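Local coordinates for capsid protein VP1 (Human polyomavirus 12, PDB 6Y5Z) that probably assembles as disulfide-linked pentamers into a T=7 icosahedral capsid and takes part in virus attachment to host cells, at residues 52-58 with 143-149; 106-110 with 249-254; 120-126 with 243-249; 126-130 with 264-268; 134-139 with 172-176. One frame throughout, in Å; residues are numbered along the deposited sequence.

Interaction 1 (52-58 with 143-149); sequences RETDRPP and SHLVQYP
Ser143 OG and Arg52 O are bridged by water 1 where two loops of VP1 meet at a subunit boundary of the pentamer. Ser143 opens a type I beta turn closed by Val146. Ser143 OG accepts from Leu145 N at 3.1 Å, an ST turn, and donates to water 1 at 2.8 Å; that water in turn donates to Arg52 O and Asp55 OD2. His144 NE2, like Arg52 NH1, is bonded to Thr38 of a neighbouring subunit. Leu145 crosses Arg52 at about a right angle and puts CD1 over one face of the guanidinium, 3.7 Å from Arg52 NH1, while Trp39 of that neighbouring subunit makes a cation-pi contact with the same arginine. Val146 spreads its two methyls: CG1 lies 3.6 Å from Pro57 CD, and CG2 comes up to the carboxylate of Asp55, whose OD1 is bonded to His106 of the neighbouring subunit. Gln147 then grips with both backbone and side chain. Its N donates to Asp55 O at 2.9 Å, almost straight at 173°, and its OE1 receives Arg56 NE at 3.0 Å from above the carbonyl plane, although the bond lies in the guanidinium plane. Water 2 donates to both Gln147 O and Pro57 O. Tyr148 CD1 comes near Pro57 CG, its OH bonded to Glu185, and Pro149 CD stands 3.3 Å from Pro57 O.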
# COMPACT_ATOMS: atom_id res chain seq x y z
N ARG D 52 7.60 10.95 -34.73
CA ARG D 52 7.76 9.48 -34.55
C ARG D 52 8.84 8.94 -35.48
O ARG D 52 9.53 7.99 -35.11
CB ARG D 52 6.48 8.71 -34.87
CG ARG D 52 5.58 8.47 -33.68
CD ARG D 52 4.43 7.56 -34.08
NE ARG D 52 4.52 6.19 -33.59
CZ ARG D 52 4.00 5.15 -34.22
NH1 ARG D 52 3.39 5.30 -35.39
NH2 ARG D 52 4.07 3.94 -33.70
N GLU D 53 9.01 9.56 -36.66
CA GLU D 53 9.92 9.07 -37.73
C GLU D 53 11.34 9.61 -37.53
O GLU D 53 12.21 9.20 -38.29
CB GLU D 53 9.41 9.52 -39.10
CG GLU D 53 8.07 8.93 -39.46
CD GLU D 53 6.83 9.52 -38.80
OE1 GLU D 53 6.89 10.67 -38.24
OE2 GLU D 53 5.79 8.82 -38.84
N THR D 54 11.57 10.54 -36.60
CA THR D 54 12.91 11.12 -36.35
C THR D 54 13.39 10.78 -34.94
O THR D 54 14.18 11.52 -34.38
CB THR D 54 12.89 12.64 -36.55
OG1 THR D 54 11.96 13.20 -35.62
CG2 THR D 54 12.51 13.02 -37.96
N ASP D 55 12.90 9.68 -34.37
CA ASP D 55 13.18 9.31 -32.97
C ASP D 55 14.49 8.52 -32.97
O ASP D 55 14.47 7.34 -33.35
CB ASP D 55 12.00 8.54 -32.42
CG ASP D 55 12.09 8.22 -30.94
OD1 ASP D 55 13.01 8.70 -30.27
OD2 ASP D 55 11.18 7.49 -30.50
N ARG D 56 15.59 9.21 -32.64
CA ARG D 56 16.98 8.71 -32.81
C ARG D 56 17.72 8.91 -31.49
O ARG D 56 18.54 9.81 -31.37
CB ARG D 56 17.69 9.45 -33.95
CG ARG D 56 17.13 9.15 -35.33
CD ARG D 56 17.64 10.09 -36.42
NE ARG D 56 16.84 9.82 -37.61
CZ ARG D 56 16.35 10.72 -38.46
NH1 ARG D 56 16.59 12.01 -38.31
NH2 ARG D 56 15.61 10.30 -39.47
N PRO D 57 17.40 8.14 -30.44
CA PRO D 57 17.99 8.40 -29.12
C PRO D 57 19.47 8.07 -29.10
O PRO D 57 19.86 7.00 -29.58
CB PRO D 57 17.25 7.41 -28.22
CG PRO D 57 16.87 6.30 -29.15
CD PRO D 57 16.47 7.01 -30.43
N PRO D 58 20.33 8.98 -28.57
CA PRO D 58 21.73 8.64 -28.33
C PRO D 58 21.84 7.54 -27.26
O PRO D 58 21.02 7.52 -26.34
CB PRO D 58 22.33 10.00 -27.90
CG PRO D 58 21.42 11.01 -28.56
CD PRO D 58 20.05 10.40 -28.33
N SER D 143 7.33 2.08 -29.53
CA SER D 143 7.21 2.53 -30.93
C SER D 143 8.11 1.69 -31.82
O SER D 143 9.33 1.61 -31.54
CB SER D 143 7.54 3.99 -31.08
OG SER D 143 7.69 4.29 -32.47
N HIS D 144 7.55 1.10 -32.86
CA HIS D 144 8.32 0.31 -33.84
C HIS D 144 9.21 1.22 -34.70
O HIS D 144 10.09 0.68 -35.39
CB HIS D 144 7.37 -0.57 -34.67
CG HIS D 144 6.60 0.15 -35.73
ND1 HIS D 144 7.00 0.16 -37.07
CD2 HIS D 144 5.43 0.83 -35.66
CE1 HIS D 144 6.11 0.85 -37.77
NE2 HIS D 144 5.14 1.28 -36.94
N LEU D 145 9.03 2.55 -34.65
CA LEU D 145 9.73 3.46 -35.58
C LEU D 145 11.03 4.00 -34.98
O LEU D 145 11.76 4.71 -35.71
CB LEU D 145 8.79 4.59 -35.99
CG LEU D 145 7.65 4.16 -36.91
CD1 LEU D 145 6.68 5.31 -37.13
CD2 LEU D 145 8.19 3.65 -38.24
N VAL D 146 11.35 3.69 -33.73
CA VAL D 146 12.59 4.22 -33.11
C VAL D 146 13.79 3.71 -33.93
O VAL D 146 13.81 2.53 -34.29
CB VAL D 146 12.74 3.85 -31.62
CG1 VAL D 146 14.02 4.40 -31.01
CG2 VAL D 146 11.53 4.30 -30.80
N GLN D 147 14.75 4.60 -34.18
CA GLN D 147 16.05 4.28 -34.82
C GLN D 147 17.11 4.19 -33.71
O GLN D 147 17.55 5.25 -33.22
CB GLN D 147 16.39 5.36 -35.84
CG GLN D 147 15.28 5.59 -36.85
CD GLN D 147 15.62 6.75 -37.77
OE1 GLN D 147 16.76 6.88 -38.23
NE2 GLN D 147 14.66 7.63 -37.98
N TYR D 148 17.45 2.98 -33.31
CA TYR D 148 18.43 2.75 -32.21
C TYR D 148 19.83 2.99 -32.75
O TYR D 148 20.10 2.74 -33.92
CB TYR D 148 18.21 1.38 -31.56
CG TYR D 148 16.98 1.40 -30.70
CD1 TYR D 148 16.95 2.15 -29.53
CD2 TYR D 148 15.82 0.77 -31.10
CE1 TYR D 148 15.79 2.23 -28.77
CE2 TYR D 148 14.65 0.84 -30.35
CZ TYR D 148 14.63 1.59 -29.19
OH TYR D 148 13.49 1.70 -28.45
N PRO D 149 20.73 3.53 -31.91
CA PRO D 149 22.11 3.80 -32.30
C PRO D 149 22.89 2.50 -32.49
O PRO D 149 22.50 1.46 -31.99
CB PRO D 149 22.68 4.63 -31.14
CG PRO D 149 21.81 4.27 -29.96
CD PRO D 149 20.45 3.91 -30.51
O HOH W 1 9.18 6.61 -32.69
O HOH W 2 19.79 6.57 -32.40

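Interaction 2 (106-110 with 249-254)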
# COMPACT_ATOMS: atom_id res chain seq x y z
N HIS D 106 21.00 19.71 -1.32
CA HIS D 106 21.85 20.94 -1.34
C HIS D 106 22.65 21.00 -2.65
O HIS D 106 23.31 22.02 -2.86
CB HIS D 106 22.74 21.00 -0.11
CG HIS D 106 23.75 19.91 -0.07
ND1 HIS D 106 24.87 19.93 -0.87
CD2 HIS D 106 23.80 18.76 0.63
CE1 HIS D 106 25.55 18.82 -0.68
NE2 HIS D 106 24.91 18.09 0.24
N ASP D 107 22.62 19.95 -3.46
CA ASP D 107 23.37 19.94 -4.74
C ASP D 107 22.76 20.96 -5.70
O ASP D 107 21.71 21.57 -5.38
CB ASP D 107 23.37 18.56 -5.39
CG ASP D 107 24.49 18.33 -6.40
OD1 ASP D 107 25.37 19.26 -6.61
OD2 ASP D 107 24.50 17.24 -6.97
N TYR D 108 23.43 21.18 -6.82
CA TYR D 108 23.01 22.15 -7.85
C TYR D 108 21.78 21.59 -8.55
O TYR D 108 21.92 20.82 -9.52
CB TYR D 108 24.20 22.40 -8.78
CG TYR D 108 23.93 23.38 -9.88
CD1 TYR D 108 23.27 24.57 -9.66
CD2 TYR D 108 24.39 23.10 -11.16
CE1 TYR D 108 23.06 25.48 -10.69
CE2 TYR D 108 24.20 24.00 -12.19
CZ TYR D 108 23.53 25.18 -11.96
OH TYR D 108 23.34 26.05 -13.00
N MET D 109 20.60 21.94 -8.02
CA MET D 109 19.29 21.32 -8.30
C MET D 109 18.24 22.42 -8.55
O MET D 109 18.52 23.58 -8.13
CB MET D 109 18.90 20.46 -7.09
CG MET D 109 19.85 19.28 -6.91
SD MET D 109 19.83 18.50 -5.28
CE MET D 109 18.37 17.47 -5.39
N THR D 110 17.13 22.08 -9.19
CA THR D 110 15.92 22.93 -9.27
C THR D 110 15.50 23.30 -7.85
O THR D 110 15.58 22.44 -6.97
CB THR D 110 14.75 22.18 -9.93
OG1 THR D 110 15.16 21.82 -11.24
CG2 THR D 110 13.48 23.00 -10.01
N PHE D 249 16.70 12.90 -12.24
CA PHE D 249 17.41 14.02 -11.59
C PHE D 249 17.27 15.25 -12.47
O PHE D 249 17.40 15.11 -13.69
CB PHE D 249 18.87 13.63 -11.41
CG PHE D 249 19.75 14.67 -10.76
CD1 PHE D 249 20.46 15.58 -11.52
CD2 PHE D 249 19.90 14.72 -9.38
CE1 PHE D 249 21.25 16.54 -10.92
CE2 PHE D 249 20.73 15.66 -8.79
CZ PHE D 249 21.40 16.58 -9.56
N THR D 250 17.02 16.42 -11.88
CA THR D 250 17.06 17.69 -12.65
C THR D 250 18.10 18.62 -12.04
O THR D 250 17.92 19.11 -10.91
CB THR D 250 15.69 18.38 -12.70
OG1 THR D 250 14.69 17.43 -13.08
CG2 THR D 250 15.67 19.54 -13.68
N ALA D 251 19.16 18.89 -12.80
CA ALA D 251 20.24 19.81 -12.41
C ALA D 251 19.73 21.25 -12.46
O ALA D 251 18.84 21.57 -13.29
CB ALA D 251 21.43 19.65 -13.32
N GLY D 252 20.36 22.13 -11.69
CA GLY D 252 19.96 23.55 -11.62
C GLY D 252 20.34 24.34 -12.87
O GLY D 252 19.95 25.52 -12.94
N SER D 253 21.02 23.72 -13.82
CA SER D 253 21.47 24.33 -15.09
C SER D 253 20.31 24.44 -16.10
O SER D 253 20.51 25.07 -17.16
CB SER D 253 22.62 23.56 -15.66
OG SER D 253 22.28 22.19 -15.79
N GLY D 254 19.15 23.84 -15.82
CA GLY D 254 18.02 23.88 -16.77
C GLY D 254 16.85 23.04 -16.32
O GLY D 254 16.68 22.86 -15.10
O HOH W 3 16.09 19.34 -9.08
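Tyr108 lays its ring over Gly252 in the type I beta turn Ala251 to Gly254, where strand 237-250 of the jelly roll gives way to a loop. From CB the side chain runs with CG anti to the backbone N (chi1 -180°), which carries the ring along the turn. Tyr108 CG is 4.2 Å from Gly252 N. Farther out, Gly252 CA sits over the ring face, 3.9 Å from the centroid in a CH-pi contact. CE1 and CZ follow the Gly252 carbonyl carbon, while CE2 reaches Ser253 N and CB. At the tip, Tyr108 OH lies 3.3 Å from Ser253 CA. The root of the residue is tied down as well: Gly252 N donates to Tyr108 O at 3.0 Å, and Tyr108 N donates to Asp107 OD1. Asp107 packs on Ser143 of another neighbouring subunit, so this loop also faces a neighbour in the pentamer. Beside the single bridge of Met109 with Ala251, water 3 accepts from Thr110 N and donates to Thr250 O at 2.6 Å.

Interaction 3 (120-126 with 243-249)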
# COMPACT_ATOMS: atom_id res chain seq x y z
N VAL D 120 15.32 13.47 -6.73
CA VAL D 120 15.01 12.51 -7.81
C VAL D 120 13.58 12.00 -7.66
O VAL D 120 13.22 11.46 -6.59
CB VAL D 120 16.01 11.35 -7.83
CG1 VAL D 120 15.55 10.24 -8.76
CG2 VAL D 120 17.40 11.84 -8.23
N VAL D 121 12.81 12.12 -8.74
CA VAL D 121 11.41 11.62 -8.75
C VAL D 121 11.09 11.12 -10.16
O VAL D 121 11.78 11.46 -11.15
CB VAL D 121 10.40 12.69 -8.31
CG1 VAL D 121 10.52 13.05 -6.83
CG2 VAL D 121 10.51 13.94 -9.15
N GLY D 122 9.99 10.38 -10.27
CA GLY D 122 9.49 9.88 -11.55
C GLY D 122 9.40 8.38 -11.57
O GLY D 122 9.17 7.75 -10.52
N SER D 123 9.50 7.81 -12.75
CA SER D 123 9.24 6.38 -13.01
C SER D 123 10.38 5.53 -12.43
O SER D 123 11.55 5.92 -12.51
CB SER D 123 9.05 6.12 -14.46
OG SER D 123 7.87 6.74 -14.97
N THR D 124 10.01 4.44 -11.79
CA THR D 124 10.97 3.49 -11.19
C THR D 124 10.82 2.13 -11.86
O THR D 124 9.72 1.72 -12.27
CB THR D 124 10.79 3.41 -9.68
OG1 THR D 124 9.48 2.98 -9.39
CG2 THR D 124 11.03 4.75 -9.02
N TYR D 125 11.95 1.46 -12.01
CA TYR D 125 12.01 0.13 -12.63
C TYR D 125 13.08 -0.65 -11.88
O TYR D 125 14.26 -0.26 -11.91
CB TYR D 125 12.33 0.23 -14.12
CG TYR D 125 12.32 -1.09 -14.83
CD1 TYR D 125 11.12 -1.64 -15.25
CD2 TYR D 125 13.48 -1.79 -15.05
CE1 TYR D 125 11.07 -2.87 -15.88
CE2 TYR D 125 13.46 -3.00 -15.72
CZ TYR D 125 12.25 -3.53 -16.15
OH TYR D 125 12.21 -4.74 -16.77
N HIS D 126 12.65 -1.67 -11.15
CA HIS D 126 13.56 -2.53 -10.35
C HIS D 126 13.42 -3.94 -10.88
O HIS D 126 12.28 -4.39 -11.09
CB HIS D 126 13.25 -2.48 -8.87
CG HIS D 126 13.53 -1.16 -8.27
ND1 HIS D 126 14.81 -0.72 -8.06
CD2 HIS D 126 12.70 -0.19 -7.84
CE1 HIS D 126 14.77 0.48 -7.53
NE2 HIS D 126 13.48 0.83 -7.37
N CYS D 243 18.34 -4.21 -13.01
CA CYS D 243 18.25 -2.79 -13.35
C CYS D 243 17.51 -2.12 -12.19
O CYS D 243 16.54 -2.71 -11.68
CB CYS D 243 17.52 -2.59 -14.67
SG CYS D 243 17.55 -0.87 -15.20
N ASP D 244 17.96 -0.95 -11.79
CA ASP D 244 17.38 -0.22 -10.65
C ASP D 244 17.37 1.27 -10.96
O ASP D 244 18.22 2.02 -10.46
CB ASP D 244 18.14 -0.56 -9.37
CG ASP D 244 17.93 -2.01 -8.99
OD1 ASP D 244 16.80 -2.33 -8.55
OD2 ASP D 244 18.88 -2.85 -9.19
N VAL D 245 16.38 1.67 -11.75
CA VAL D 245 16.10 3.09 -12.09
C VAL D 245 15.29 3.69 -10.94
O VAL D 245 14.21 3.17 -10.65
CB VAL D 245 15.31 3.22 -13.40
CG1 VAL D 245 14.90 4.67 -13.65
CG2 VAL D 245 16.10 2.67 -14.57
N MET D 246 15.76 4.80 -10.37
CA MET D 246 15.12 5.45 -9.21
C MET D 246 14.26 6.64 -9.63
O MET D 246 13.50 7.13 -8.80
CB MET D 246 16.18 5.95 -8.22
CG MET D 246 17.00 4.83 -7.63
SD MET D 246 16.02 3.68 -6.65
CE MET D 246 15.42 4.73 -5.32
N GLY D 247 14.36 7.08 -10.89
CA GLY D 247 13.62 8.24 -11.39
C GLY D 247 14.53 9.15 -12.16
O GLY D 247 15.60 8.67 -12.63
N TRP D 248 14.16 10.42 -12.22
CA TRP D 248 14.94 11.45 -12.95
C TRP D 248 15.46 12.50 -11.99
O TRP D 248 14.73 12.98 -11.10
CB TRP D 248 14.13 12.09 -14.08
CG TRP D 248 13.75 11.10 -15.14
CD1 TRP D 248 14.56 10.50 -16.05
CD2 TRP D 248 12.44 10.57 -15.36
NE1 TRP D 248 13.84 9.63 -16.83
CE2 TRP D 248 12.54 9.64 -16.41
CE3 TRP D 248 11.19 10.79 -14.76
CZ2 TRP D 248 11.44 8.92 -16.87
CZ3 TRP D 248 10.10 10.09 -15.22
CH2 TRP D 248 10.23 9.17 -16.26
N PHE D 249 16.70 12.90 -12.24
CA PHE D 249 17.41 14.02 -11.59
C PHE D 249 17.27 15.25 -12.47
O PHE D 249 17.40 15.11 -13.69
CB PHE D 249 18.87 13.63 -11.41
CG PHE D 249 19.75 14.67 -10.76
CD1 PHE D 249 20.46 15.58 -11.52
CD2 PHE D 249 19.90 14.72 -9.38
CE1 PHE D 249 21.25 16.54 -10.92
CE2 PHE D 249 20.73 15.66 -8.79
CZ PHE D 249 21.40 16.58 -9.56
O HOH W 4 11.07 8.05 -8.38
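Tyr125 and Val245 form a hydrogen-bonded pair between antiparallel strands that run 161° to each other with axes 4.6 Å apart, and a separate bridge, Val121 with Trp248, lies beyond a one-residue shift in register. Each pair is joined by two backbone hydrogen bonds; the shortest of the four is Trp248 N to Val121 O, 2.8 Å. Where the register slips, water 4 sits between Gly122 O and Met246 O. Trp248 brings the six-membered part of its indole back against the loop, with CZ3 3.4 Å from Ser123 N and CH2 3.6 Å from Ser123 OG, a hydroxyl bonded to Gly206 O. Val120 CG2 meets the edge of the Phe249 ring. On the Tyr125 and Val245 face, Cys243 CB touches the tyrosine edge at CD2, 4.1 Å away. On the other face His126 and Asp244 cross at about a right angle. His126 ND1 donates to Asp244 OD1 at 2.6 Å, within the imidazole plane and onto the anti lone pair of the oxygen, and Met246 SD lies at the same ring's edge, 3.5 Å from CE1. Asp244 OD1 also makes a salt bridge with Arg264 NH1. One buried oxygen thus takes both a histidine N-H and an arginine, which would favour the ionised carboxylate and fixes the rotation of the imidazole inside this jelly roll.

Interaction 4 (126-130 with 264-268)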
# COMPACT_ATOMS: atom_id res chain seq x y z
N HIS D 126 12.65 -1.67 -11.15
CA HIS D 126 13.56 -2.53 -10.35
C HIS D 126 13.42 -3.94 -10.88
O HIS D 126 12.28 -4.39 -11.09
CB HIS D 126 13.25 -2.48 -8.87
CG HIS D 126 13.53 -1.16 -8.27
ND1 HIS D 126 14.81 -0.72 -8.06
CD2 HIS D 126 12.70 -0.19 -7.84
CE1 HIS D 126 14.77 0.48 -7.53
NE2 HIS D 126 13.48 0.83 -7.37
N MET D 127 14.53 -4.60 -11.14
CA MET D 127 14.47 -6.04 -11.42
C MET D 127 15.80 -6.67 -11.04
O MET D 127 16.86 -6.01 -11.09
CB MET D 127 14.12 -6.30 -12.88
CG MET D 127 15.22 -5.95 -13.83
SD MET D 127 16.23 -7.40 -14.08
CE MET D 127 14.94 -8.38 -14.86
N PHE D 128 15.72 -7.91 -10.59
CA PHE D 128 16.95 -8.71 -10.42
C PHE D 128 16.63 -10.14 -10.80
O PHE D 128 15.46 -10.58 -10.79
CB PHE D 128 17.52 -8.61 -9.01
CG PHE D 128 16.71 -9.31 -7.96
CD1 PHE D 128 15.63 -8.69 -7.37
CD2 PHE D 128 17.06 -10.59 -7.55
CE1 PHE D 128 14.90 -9.34 -6.38
CE2 PHE D 128 16.35 -11.22 -6.55
CZ PHE D 128 15.27 -10.60 -5.98
N ALA D 129 17.67 -10.84 -11.21
CA ALA D 129 17.56 -12.24 -11.59
C ALA D 129 18.83 -12.96 -11.18
O ALA D 129 19.92 -12.37 -11.19
CB ALA D 129 17.30 -12.41 -13.07
N VAL D 130 18.63 -14.21 -10.79
CA VAL D 130 19.72 -15.15 -10.47
C VAL D 130 19.46 -16.41 -11.29
O VAL D 130 18.37 -16.96 -11.16
CB VAL D 130 19.78 -15.43 -8.95
CG1 VAL D 130 20.88 -16.42 -8.59
CG2 VAL D 130 19.93 -14.14 -8.16
N ARG D 264 23.32 -2.60 -7.09
CA ARG D 264 22.68 -3.72 -6.39
C ARG D 264 23.74 -4.70 -5.91
O ARG D 264 24.59 -5.13 -6.70
CB ARG D 264 21.65 -4.39 -7.30
CG ARG D 264 20.97 -5.60 -6.69
CD ARG D 264 19.88 -6.15 -7.60
NE ARG D 264 18.66 -5.34 -7.68
CZ ARG D 264 17.59 -5.46 -6.91
NH1 ARG D 264 16.53 -4.70 -7.11
NH2 ARG D 264 17.59 -6.33 -5.90
N TYR D 265 23.58 -5.13 -4.67
CA TYR D 265 24.35 -6.22 -4.04
C TYR D 265 23.59 -7.54 -4.18
O TYR D 265 22.34 -7.58 -4.01
CB TYR D 265 24.53 -5.92 -2.56
CG TYR D 265 25.25 -6.97 -1.78
CD1 TYR D 265 26.61 -7.17 -1.90
CD2 TYR D 265 24.55 -7.79 -0.91
CE1 TYR D 265 27.26 -8.15 -1.16
CE2 TYR D 265 25.19 -8.73 -0.12
CZ TYR D 265 26.54 -8.94 -0.28
OH TYR D 265 27.11 -9.90 0.53
N PHE D 266 24.35 -8.62 -4.36
CA PHE D 266 23.85 -10.01 -4.36
C PHE D 266 24.73 -10.83 -3.43
O PHE D 266 25.97 -10.75 -3.55
CB PHE D 266 23.93 -10.67 -5.73
CG PHE D 266 23.10 -10.04 -6.82
CD1 PHE D 266 23.49 -8.85 -7.45
CD2 PHE D 266 21.97 -10.68 -7.30
CE1 PHE D 266 22.75 -8.33 -8.49
CE2 PHE D 266 21.23 -10.15 -8.35
CZ PHE D 266 21.63 -8.98 -8.95
N ASN D 267 24.12 -11.64 -2.57
CA ASN D 267 24.84 -12.71 -1.84
C ASN D 267 24.03 -13.98 -2.05
O ASN D 267 22.95 -14.11 -1.46
CB ASN D 267 25.04 -12.40 -0.36
CG ASN D 267 25.96 -13.42 0.30
OD1 ASN D 267 26.00 -14.57 -0.11
ND2 ASN D 267 26.77 -12.99 1.25
N VAL D 268 24.55 -14.86 -2.89
CA VAL D 268 23.84 -16.10 -3.32
C VAL D 268 24.42 -17.28 -2.56
O VAL D 268 25.67 -17.47 -2.55
CB VAL D 268 23.92 -16.31 -4.83
CG1 VAL D 268 23.19 -17.57 -5.27
CG2 VAL D 268 23.38 -15.10 -5.57
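Phe128 and Arg264 face each other across the interior of the VP1 jelly roll, on strands that share no hydrogen bond and whose axes lie 9.9 Å apart at 27°. The tight part is here. Phe128 CB sits 3.5 Å above the plane of the Arg264 guanidinium, and the phenyl ring, inclined only 22° to that plane, brings CD1 to 3.4 Å from Arg264 NH2. An arginine chain extended through CG and CD and then bent at chi3 (-73°) swings the group round so that Phe128 CB and CD1 lie over one of its faces. Outside the two segments, Asp244 takes NH1 in a salt bridge and Thr94 accepts from NH2, so the buried charge is paired. Phe200 stacks on the Phe128 ring. Farther along, the packing is looser and mostly apolar. Phe266 CE2 lies 3.8 Å from Ala129 O and 4.1 Å from Phe128 CB, and the ring's edge meets Val130 CG2. At the far end Val130 and Val268 approach tip to tip, with CG1 of Val130 4.1 Å from CG2 of Val268.

Interaction 5 (134-139 with 172-176)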
# COMPACT_ATOMS: atom_id res chain seq x y z
N PRO D 134 22.38 -17.25 -19.00
CA PRO D 134 21.95 -15.88 -19.18
C PRO D 134 20.42 -15.74 -19.13
O PRO D 134 19.70 -16.65 -19.53
CB PRO D 134 22.50 -15.51 -20.56
CG PRO D 134 23.68 -16.47 -20.75
CD PRO D 134 23.23 -17.75 -20.09
N LEU D 135 19.98 -14.60 -18.64
CA LEU D 135 18.54 -14.24 -18.61
C LEU D 135 17.99 -14.24 -20.04
O LEU D 135 18.58 -13.60 -20.93
CB LEU D 135 18.38 -12.88 -17.92
CG LEU D 135 16.96 -12.32 -17.87
CD1 LEU D 135 16.13 -13.12 -16.89
CD2 LEU D 135 16.98 -10.85 -17.46
N ASP D 136 16.89 -14.94 -20.27
CA ASP D 136 16.17 -14.91 -21.57
C ASP D 136 15.35 -13.63 -21.66
O ASP D 136 14.64 -13.29 -20.66
CB ASP D 136 15.27 -16.13 -21.74
CG ASP D 136 16.05 -17.44 -21.80
OD1 ASP D 136 16.93 -17.54 -22.69
OD2 ASP D 136 15.79 -18.33 -20.96
N LEU D 137 15.45 -12.91 -22.78
CA LEU D 137 14.78 -11.62 -23.03
C LEU D 137 13.77 -11.76 -24.17
O LEU D 137 14.04 -12.47 -25.17
CB LEU D 137 15.80 -10.53 -23.37
CG LEU D 137 16.86 -10.24 -22.30
CD1 LEU D 137 17.88 -9.24 -22.84
CD2 LEU D 137 16.21 -9.71 -21.04
N GLN D 138 12.66 -11.05 -24.03
CA GLN D 138 11.61 -10.93 -25.06
C GLN D 138 11.59 -9.47 -25.48
O GLN D 138 11.48 -8.57 -24.61
CB GLN D 138 10.27 -11.40 -24.52
CG GLN D 138 9.09 -10.98 -25.38
CD GLN D 138 9.05 -11.69 -26.71
OE1 GLN D 138 9.01 -12.91 -26.76
NE2 GLN D 138 8.93 -10.91 -27.78
N GLY D 139 11.75 -9.21 -26.78
CA GLY D 139 11.70 -7.84 -27.29
C GLY D 139 10.29 -7.31 -27.37
O GLY D 139 9.37 -8.05 -27.68
N ALA D 172 11.20 -12.08 -31.48
CA ALA D 172 12.13 -11.12 -30.84
C ALA D 172 12.71 -11.72 -29.56
O ALA D 172 12.32 -11.32 -28.46
CB ALA D 172 11.45 -9.81 -30.60
N LYS D 173 13.57 -12.72 -29.71
CA LYS D 173 14.19 -13.45 -28.58
C LYS D 173 15.66 -13.13 -28.53
O LYS D 173 16.33 -13.13 -29.58
CB LYS D 173 14.02 -14.96 -28.71
CG LYS D 173 12.60 -15.45 -28.86
CD LYS D 173 11.75 -15.16 -27.63
CE LYS D 173 10.46 -15.95 -27.63
NZ LYS D 173 9.59 -15.65 -26.48
N ALA D 174 16.19 -12.94 -27.33
CA ALA D 174 17.64 -12.74 -27.13
C ALA D 174 18.02 -13.20 -25.72
O ALA D 174 17.14 -13.58 -24.93
CB ALA D 174 18.02 -11.31 -27.37
N LYS D 175 19.31 -13.28 -25.47
CA LYS D 175 19.87 -13.59 -24.13
C LYS D 175 20.64 -12.38 -23.62
O LYS D 175 21.33 -11.72 -24.40
CB LYS D 175 20.76 -14.82 -24.25
CG LYS D 175 19.98 -16.09 -24.58
CD LYS D 175 20.80 -17.31 -24.86
CE LYS D 175 19.90 -18.45 -25.28
NZ LYS D 175 20.52 -19.77 -25.06
N LEU D 176 20.53 -12.10 -22.31
CA LEU D 176 21.24 -10.96 -21.70
C LEU D 176 22.70 -11.37 -21.49
O LEU D 176 23.02 -11.92 -20.43
CB LEU D 176 20.55 -10.56 -20.40
CG LEU D 176 21.19 -9.39 -19.65
CD1 LEU D 176 21.45 -8.20 -20.57
CD2 LEU D 176 20.33 -8.98 -18.46
O HOH W 5 21.94 -12.64 -17.88
O HOH W 6 16.09 -16.89 -25.31
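Leu137 and Ala174 make the hydrogen-bonded pair at the middle of this antiparallel ladder, Leu137 N reaching Ala174 O at 2.8 Å and Ala174 N returning to Leu137 O at 3.1 Å. Leu176 N to Leu135 O and Gly139 N to Ala172 O hold the two ends. One side of the ladder is apolar: Leu137 CD1 rests 3.9 Å from Leu176 CB, and Leu135 CD2 meets Leu176 CD2 at 4.0 Å. Its other side is polar. There Lys173, bent at chi2 (-64°), curls back so that NZ donates to Gln138 OE1 at 2.8 Å, nearly along the C=O axis. The far end of the same amide is anchored too, since Gln138 NE2 donates in plane to a lone pair of Gly139 O at 2.9 Å and also to Asp169 O. Asp136 and Lys175 run side by side, but Asp136 OD1 and Lys175 NZ stay 4.8 Å apart. Farther out, Asp190 makes a salt bridge with Lys173, Asn194 N donates to Asp136 OD2, and Trp187 of the third strand lies against Leu137 and Ala174. Leu135 packs on Met127 and Ala129, joining this small three-stranded sheet to strand 124-131 of the main one. With both ends of its amide bonded, Gln138 probably keeps one orientation, and the ammonium of Lys173 is held between a neutral oxygen and a carboxylate, which would be expected to keep it protonated.

How the interactions relate
From the N terminus, 52-58 waits for 143-149 to close interaction 1, between two loops. Before it closes, the chain passes 106-110, 120-126, 126-130 and 134-139, so interaction 1 crosses all four other contacts. Interaction 5 closes first of the rest, at 172-176, nested inside interactions 2, 3 and 4. Interaction 3 closes on strand 237-250 within interaction 2, and the two share Phe249. Interaction 4, which starts at His126, crosses both and closes last, on strand 257-276. Interactions 3 and 4 are joined by a salt bridge as well as by their shared histidine; interaction 5 packs on interaction 4, bringing the small sheet against the jelly roll.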